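Cephalosporin hydroxylase CMCI (Streptomyces clavuligerus, PDB 2BM8) probably takes part in cephamycin biosynthesis, serving as the cephalosporin hydroxylase component and built on a Rossmann-like, methyltransferase-type fold. Local coordinates at residues 177-190 with 222-234. The protein carries 3 engineered substitutions. Sequence-based numbering, arbitrary orientation.
Sequences LEEGDYFIIEDMIP and SQLDRGVLRRVAA
I184 and V228 project together from the same face of the sheet, while CG2 of I184 meets CD2 of L224 at 3.8 Å. Helix 67-80 packs against I184 and L224. Beside them the ring of Y182 has CG1 of V228 at its edge, 3.7 Å from CE2, and CB of R230 over one face, 4.0 Å from the ring centroid. R230 puts CG between its backbone N and carbonyl carbon (chi1 55°), and the extended chain runs along the ring toward the phenol, whose OH is hydrogen-bonded to D214 OD2. Cutting Y182 back to an alanine is likely to uncover the aliphatic part of R230 and leave D214 without its hydroxyl partner. The guanidinium reaches on to D35 of a second subunit.

Strands 182-185 and 228-231 pair antiparallel through the backbone, F183 and L229 forming the hydrogen-bonded pair. At the end of strand 182-185, I185 N bonds to G227 O; past the strands, D187 N gives a hydrogen bond of 2.8 Å to Q223 O in the carbonyl plane. A water joins D187 OD1 to Q223 NE2, while Q223 OE1 is hydrogen-bonded to T69. At the far end G180 N reaches R231 O at 3.0 Å, almost straight at 174°.

This is the reversed-strand pairing characteristic of methyltransferase-like Rossmann folds, strand order 3-2-1-4-5-7-6. Its chemistry implies a division of labour: main-chain bonds set the register, apolar side chains lie on both faces, and R230 carries charge to the subunit interface.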
loop_
_atom_site.group_PDB
_atom_site.type_symbol
_atom_site.label_atom_id
_atom_site.label_comp_id
_atom_site.label_asym_id
_atom_site.label_seq_id
_atom_site.Cartn_x
_atom_site.Cartn_y
_atom_site.Cartn_z
ATOM N N LEU B 177 -24.643 -34.770 7.720
ATOM C CA LEU B 177 -23.506 -34.868 6.815
ATOM C C LEU B 177 -22.985 -36.297 6.695
ATOM O O LEU B 177 -22.944 -37.048 7.666
ATOM C CB LEU B 177 -22.370 -33.954 7.275
ATOM C CG LEU B 177 -22.719 -32.493 7.589
ATOM C CD1 LEU B 177 -21.562 -31.841 8.311
ATOM C CD2 LEU B 177 -23.081 -31.688 6.349
ATOM N N GLU B 178 -22.604 -36.667 5.481
ATOM C CA GLU B 178 -21.789 -37.840 5.258
ATOM C C GLU B 178 -20.411 -37.373 4.821
ATOM O O GLU B 178 -20.196 -36.200 4.571
ATOM C CB GLU B 178 -22.390 -38.714 4.160
ATOM C CG GLU B 178 -23.866 -39.056 4.321
ATOM C CD GLU B 178 -24.427 -39.749 3.088
ATOM O OE1 GLU B 178 -23.853 -39.575 1.982
ATOM O OE2 GLU B 178 -25.431 -40.483 3.221
ATOM N N GLU B 179 -19.490 -38.311 4.694
ATOM C CA GLU B 179 -18.127 -38.003 4.285
ATOM C C GLU B 179 -18.126 -37.281 2.930
ATOM O O GLU B 179 -18.798 -37.706 2.004
ATOM C CB GLU B 179 -17.306 -39.296 4.235
ATOM C CG GLU B 179 -15.937 -39.138 3.602
ATOM C CD GLU B 179 -15.102 -40.400 3.692
ATOM O OE1 GLU B 179 -15.618 -41.433 4.180
ATOM O OE2 GLU B 179 -13.924 -40.359 3.285
ATOM N N GLY B 180 -17.388 -36.179 2.830
ATOM C CA GLY B 180 -17.366 -35.373 1.618
ATOM C C GLY B 180 -18.263 -34.143 1.643
ATOM O O GLY B 180 -17.956 -33.163 0.954
ATOM N N ASP B 181 -19.348 -34.171 2.421
ATOM C CA ASP B 181 -20.302 -33.053 2.482
ATOM C C ASP B 181 -19.670 -31.806 3.077
ATOM O O ASP B 181 -18.823 -31.894 3.940
ATOM C CB ASP B 181 -21.542 -33.424 3.304
ATOM C CG ASP B 181 -22.418 -34.474 2.620
ATOM O OD1 ASP B 181 -22.181 -34.800 1.438
ATOM O OD2 ASP B 181 -23.377 -35.025 3.198
ATOM N N TYR B 182 -20.080 -30.642 2.602
ATOM C CA TYR B 182 -19.490 -29.395 3.042
ATOM C C TYR B 182 -20.375 -28.701 4.074
ATOM O O TYR B 182 -21.593 -28.754 3.997
ATOM C CB TYR B 182 -19.252 -28.489 1.837
ATOM C CG TYR B 182 -17.976 -28.813 1.087
ATOM C CD1 TYR B 182 -17.948 -29.778 0.092
ATOM C CD2 TYR B 182 -16.790 -28.161 1.387
ATOM C CE1 TYR B 182 -16.772 -30.073 -0.587
ATOM C CE2 TYR B 182 -15.620 -28.452 0.710
ATOM C CZ TYR B 182 -15.618 -29.401 -0.271
ATOM O OH TYR B 182 -14.446 -29.689 -0.923
ATOM N N PHE B 183 -19.755 -28.111 5.082
ATOM C CA PHE B 183 -20.431 -27.182 5.965
ATOM C C PHE B 183 -19.636 -25.900 5.873
ATOM O O PHE B 183 -18.470 -25.887 6.237
ATOM C CB PHE B 183 -20.483 -27.688 7.410
ATOM C CG PHE B 183 -21.370 -26.847 8.318
ATOM C CD1 PHE B 183 -22.642 -27.275 8.662
ATOM C CD2 PHE B 183 -20.928 -25.627 8.824
ATOM C CE1 PHE B 183 -23.452 -26.509 9.503
ATOM C CE2 PHE B 183 -21.746 -24.863 9.665
ATOM C CZ PHE B 183 -23.002 -25.311 9.998
ATOM N N ILE B 184 -20.279 -24.838 5.388
ATOM C CA ILE B 184 -19.609 -23.590 5.057
ATOM C C ILE B 184 -20.182 -22.400 5.822
ATOM O O ILE B 184 -21.394 -22.177 5.835
ATOM C CB ILE B 184 -19.705 -23.338 3.544
ATOM C CG1 ILE B 184 -18.801 -24.332 2.809
ATOM C CG2 ILE B 184 -19.286 -21.916 3.204
ATOM C CD1 ILE B 184 -19.110 -24.489 1.357
ATOM N N ILE B 185 -19.302 -21.625 6.445
ATOM C CA ILE B 185 -19.717 -20.407 7.128
ATOM C C ILE B 185 -19.127 -19.234 6.393
ATOM O O ILE B 185 -17.925 -19.037 6.396
ATOM C CB ILE B 185 -19.263 -20.428 8.597
ATOM C CG1 ILE B 185 -20.025 -21.508 9.357
ATOM C CG2 ILE B 185 -19.523 -19.080 9.250
ATOM C CD1 ILE B 185 -19.319 -22.035 10.558
ATOM N N GLU B 186 -19.974 -18.454 5.746
ATOM C CA GLU B 186 -19.495 -17.307 4.986
ATOM C C GLU B 186 -19.303 -16.125 5.932
ATOM O O GLU B 186 -20.005 -16.028 6.926
ATOM C CB GLU B 186 -20.473 -16.972 3.858
ATOM C CG GLU B 186 -20.669 -18.101 2.838
ATOM C CD GLU B 186 -21.335 -17.647 1.537
ATOM O OE1 GLU B 186 -21.705 -16.464 1.447
ATOM O OE2 GLU B 186 -21.511 -18.485 0.613
ATOM N N ASP B 187 -18.293 -15.293 5.659
ATOM C CA ASP B 187 -18.105 -13.966 6.257
ATOM C C ASP B 187 -17.699 -13.936 7.728
ATOM O O ASP B 187 -16.749 -13.225 8.096
ATOM C CB ASP B 187 -19.361 -13.104 6.077
ATOM C CG ASP B 187 -19.664 -12.812 4.614
ATOM O OD1 ASP B 187 -18.815 -12.144 3.968
ATOM O OD2 ASP B 187 -20.701 -13.212 4.033
ATOM N N MET B 188 -18.407 -14.694 8.560
ATOM C CA MET B 188 -18.387 -14.449 9.994
ATOM C C MET B 188 -17.182 -14.990 10.765
ATOM O O MET B 188 -16.819 -14.410 11.791
ATOM C CB MET B 188 -19.683 -14.951 10.649
ATOM C CG MET B 188 -19.955 -14.317 12.026
ATOM S SD MET B 188 -19.965 -12.470 12.057
ATOM C CE MET B 188 -21.740 -12.118 11.955
ATOM N N ILE B 189 -16.551 -16.064 10.286
ATOM C CA ILE B 189 -15.498 -16.707 11.080
ATOM C C ILE B 189 -14.324 -15.794 11.430
ATOM O O ILE B 189 -13.878 -15.798 12.557
ATOM C CB ILE B 189 -15.039 -18.045 10.457
ATOM C CG1 ILE B 189 -15.911 -19.161 11.032
ATOM C CG2 ILE B 189 -13.568 -18.338 10.751
ATOM C CD1 ILE B 189 -15.768 -20.482 10.382
ATOM N N PRO B 190 -13.801 -15.028 10.492
ATOM C CA PRO B 190 -12.755 -14.051 10.811
ATOM C C PRO B 190 -13.134 -13.029 11.876
ATOM O O PRO B 190 -12.252 -12.656 12.635
ATOM C CB PRO B 190 -12.515 -13.362 9.469
ATOM C CG PRO B 190 -12.818 -14.433 8.496
ATOM C CD PRO B 190 -14.088 -15.047 9.052
ATOM N N SER B 222 -12.428 -13.659 -0.139
ATOM C CA SER B 222 -12.610 -12.934 1.115
ATOM C C SER B 222 -13.920 -13.304 1.842
ATOM O O SER B 222 -13.964 -13.276 3.064
ATOM C CB SER B 222 -12.497 -11.422 0.897
ATOM O OG SER B 222 -13.677 -10.866 0.342
ATOM N N GLN B 223 -14.967 -13.708 1.119
ATOM C CA GLN B 223 -16.213 -14.108 1.782
ATOM C C GLN B 223 -16.141 -15.512 2.395
ATOM O O GLN B 223 -16.757 -15.767 3.423
ATOM C CB GLN B 223 -17.422 -14.014 0.833
ATOM C CG GLN B 223 -17.931 -12.573 0.577
ATOM C CD GLN B 223 -18.958 -12.520 -0.548
ATOM O OE1 GLN B 223 -18.790 -13.200 -1.579
ATOM N NE2 GLN B 223 -20.025 -11.707 -0.367
ATOM N N LEU B 224 -15.406 -16.422 1.773
ATOM C CA LEU B 224 -15.295 -17.779 2.279
ATOM C C LEU B 224 -14.056 -18.007 3.143
ATOM O O LEU B 224 -13.877 -19.085 3.672
ATOM C CB LEU B 224 -15.250 -18.744 1.111
ATOM C CG LEU B 224 -16.462 -18.732 0.207
ATOM C CD1 LEU B 224 -16.177 -19.585 -1.009
ATOM C CD2 LEU B 224 -17.676 -19.223 0.974
ATOM N N ASP B 225 -13.212 -16.984 3.250
ATOM C CA ASP B 225 -11.973 -16.984 4.023
ATOM C C ASP B 225 -12.065 -17.850 5.255
ATOM O O ASP B 225 -12.878 -17.580 6.142
ATOM C CB ASP B 225 -11.677 -15.537 4.471
ATOM C CG ASP B 225 -10.265 -15.343 4.990
ATOM O OD1 ASP B 225 -9.488 -16.299 5.127
ATOM O OD2 ASP B 225 -9.835 -14.228 5.296
ATOM N N ARG B 226 -11.231 -18.889 5.298
ATOM C CA ARG B 226 -11.060 -19.747 6.474
ATOM C C ARG B 226 -12.369 -20.343 7.032
ATOM O O ARG B 226 -12.436 -20.649 8.222
ATOM C CB ARG B 226 -10.329 -18.970 7.577
ATOM C CG ARG B 226 -8.873 -18.624 7.277
ATOM C CD ARG B 226 -8.268 -17.617 8.267
ATOM N NE ARG B 226 -8.723 -16.252 7.983
ATOM C CZ ARG B 226 -8.585 -15.209 8.797
ATOM N NH1 ARG B 226 -8.016 -15.330 9.985
ATOM N NH2 ARG B 226 -9.043 -14.024 8.422
ATOM N N GLY B 227 -13.376 -20.534 6.173
ATOM C CA GLY B 227 -14.711 -20.957 6.596
ATOM C C GLY B 227 -15.293 -22.150 5.852
ATOM O O GLY B 227 -16.456 -22.500 6.060
ATOM N N VAL B 228 -14.486 -22.793 5.005
ATOM C CA VAL B 228 -14.943 -23.900 4.180
ATOM C C VAL B 228 -14.556 -25.197 4.873
ATOM O O VAL B 228 -13.382 -25.559 4.906
ATOM C CB VAL B 228 -14.303 -23.850 2.768
ATOM C CG1 VAL B 228 -14.768 -25.034 1.907
ATOM C CG2 VAL B 228 -14.618 -22.532 2.076
ATOM N N LEU B 229 -15.540 -25.880 5.456
ATOM C CA LEU B 229 -15.287 -27.132 6.162
ATOM C C LEU B 229 -15.946 -28.296 5.451
ATOM O O LEU B 229 -16.948 -28.121 4.781
ATOM C CB LEU B 229 -15.822 -27.052 7.589
ATOM C CG LEU B 229 -15.599 -25.734 8.316
ATOM C CD1 LEU B 229 -16.199 -25.819 9.699
ATOM C CD2 LEU B 229 -14.111 -25.402 8.382
ATOM N N ARG B 230 -15.388 -29.489 5.589
ATOM C CA ARG B 230 -16.080 -30.684 5.118
ATOM C C ARG B 230 -15.905 -31.889 6.038
ATOM O O ARG B 230 -15.056 -31.919 6.915
ATOM C CB ARG B 230 -15.678 -31.025 3.681
ATOM C CG ARG B 230 -14.211 -31.188 3.463
ATOM C CD ARG B 230 -13.848 -31.736 2.088
ATOM N NE ARG B 230 -12.518 -32.345 2.102
ATOM C CZ ARG B 230 -11.802 -32.618 1.018
ATOM N NH1 ARG B 230 -12.276 -32.356 -0.192
ATOM N NH2 ARG B 230 -10.602 -33.158 1.140
ATOM N N ARG B 231 -16.742 -32.883 5.810
ATOM C CA ARG B 231 -16.775 -34.071 6.628
ATOM C C ARG B 231 -15.634 -35.014 6.238
ATOM O O ARG B 231 -15.579 -35.492 5.111
ATOM C CB ARG B 231 -18.134 -34.761 6.458
ATOM C CG ARG B 231 -18.861 -35.002 7.745
ATOM C CD ARG B 231 -18.072 -35.831 8.675
ATOM N NE ARG B 231 -18.888 -36.582 9.611
ATOM C CZ ARG B 231 -18.383 -37.440 10.475
ATOM N NH1 ARG B 231 -17.073 -37.645 10.515
ATOM N NH2 ARG B 231 -19.180 -38.087 11.305
ATOM N N VAL B 232 -14.719 -35.244 7.177
ATOM C CA VAL B 232 -13.599 -36.189 7.011
ATOM C C VAL B 232 -14.113 -37.622 7.215
ATOM O O VAL B 232 -15.163 -37.830 7.852
ATOM C CB VAL B 232 -12.447 -35.874 8.017
ATOM C CG1 VAL B 232 -11.312 -36.917 7.969
ATOM C CG2 VAL B 232 -11.890 -34.509 7.748
ATOM N N ALA B 233 -13.380 -38.594 6.658
ATOM C CA ALA B 233 -13.733 -40.019 6.755
ATOM C C ALA B 233 -14.075 -40.488 8.185
ATOM O O ALA B 233 -13.386 -40.130 9.153
ATOM C CB ALA B 233 -12.593 -40.896 6.158
ATOM N N ALA B 234 -15.149 -41.276 8.296
ATOM C CA ALA B 234 -15.576 -41.871 9.570
ATOM C C ALA B 234 -15.024 -43.289 9.713
ATOM O O ALA B 234 -13.810 -43.488 9.816
ATOM C CB ALA B 234 -17.108 -41.882 9.670
HETATM O O HOH W 1 -19.927 -10.366 2.489
#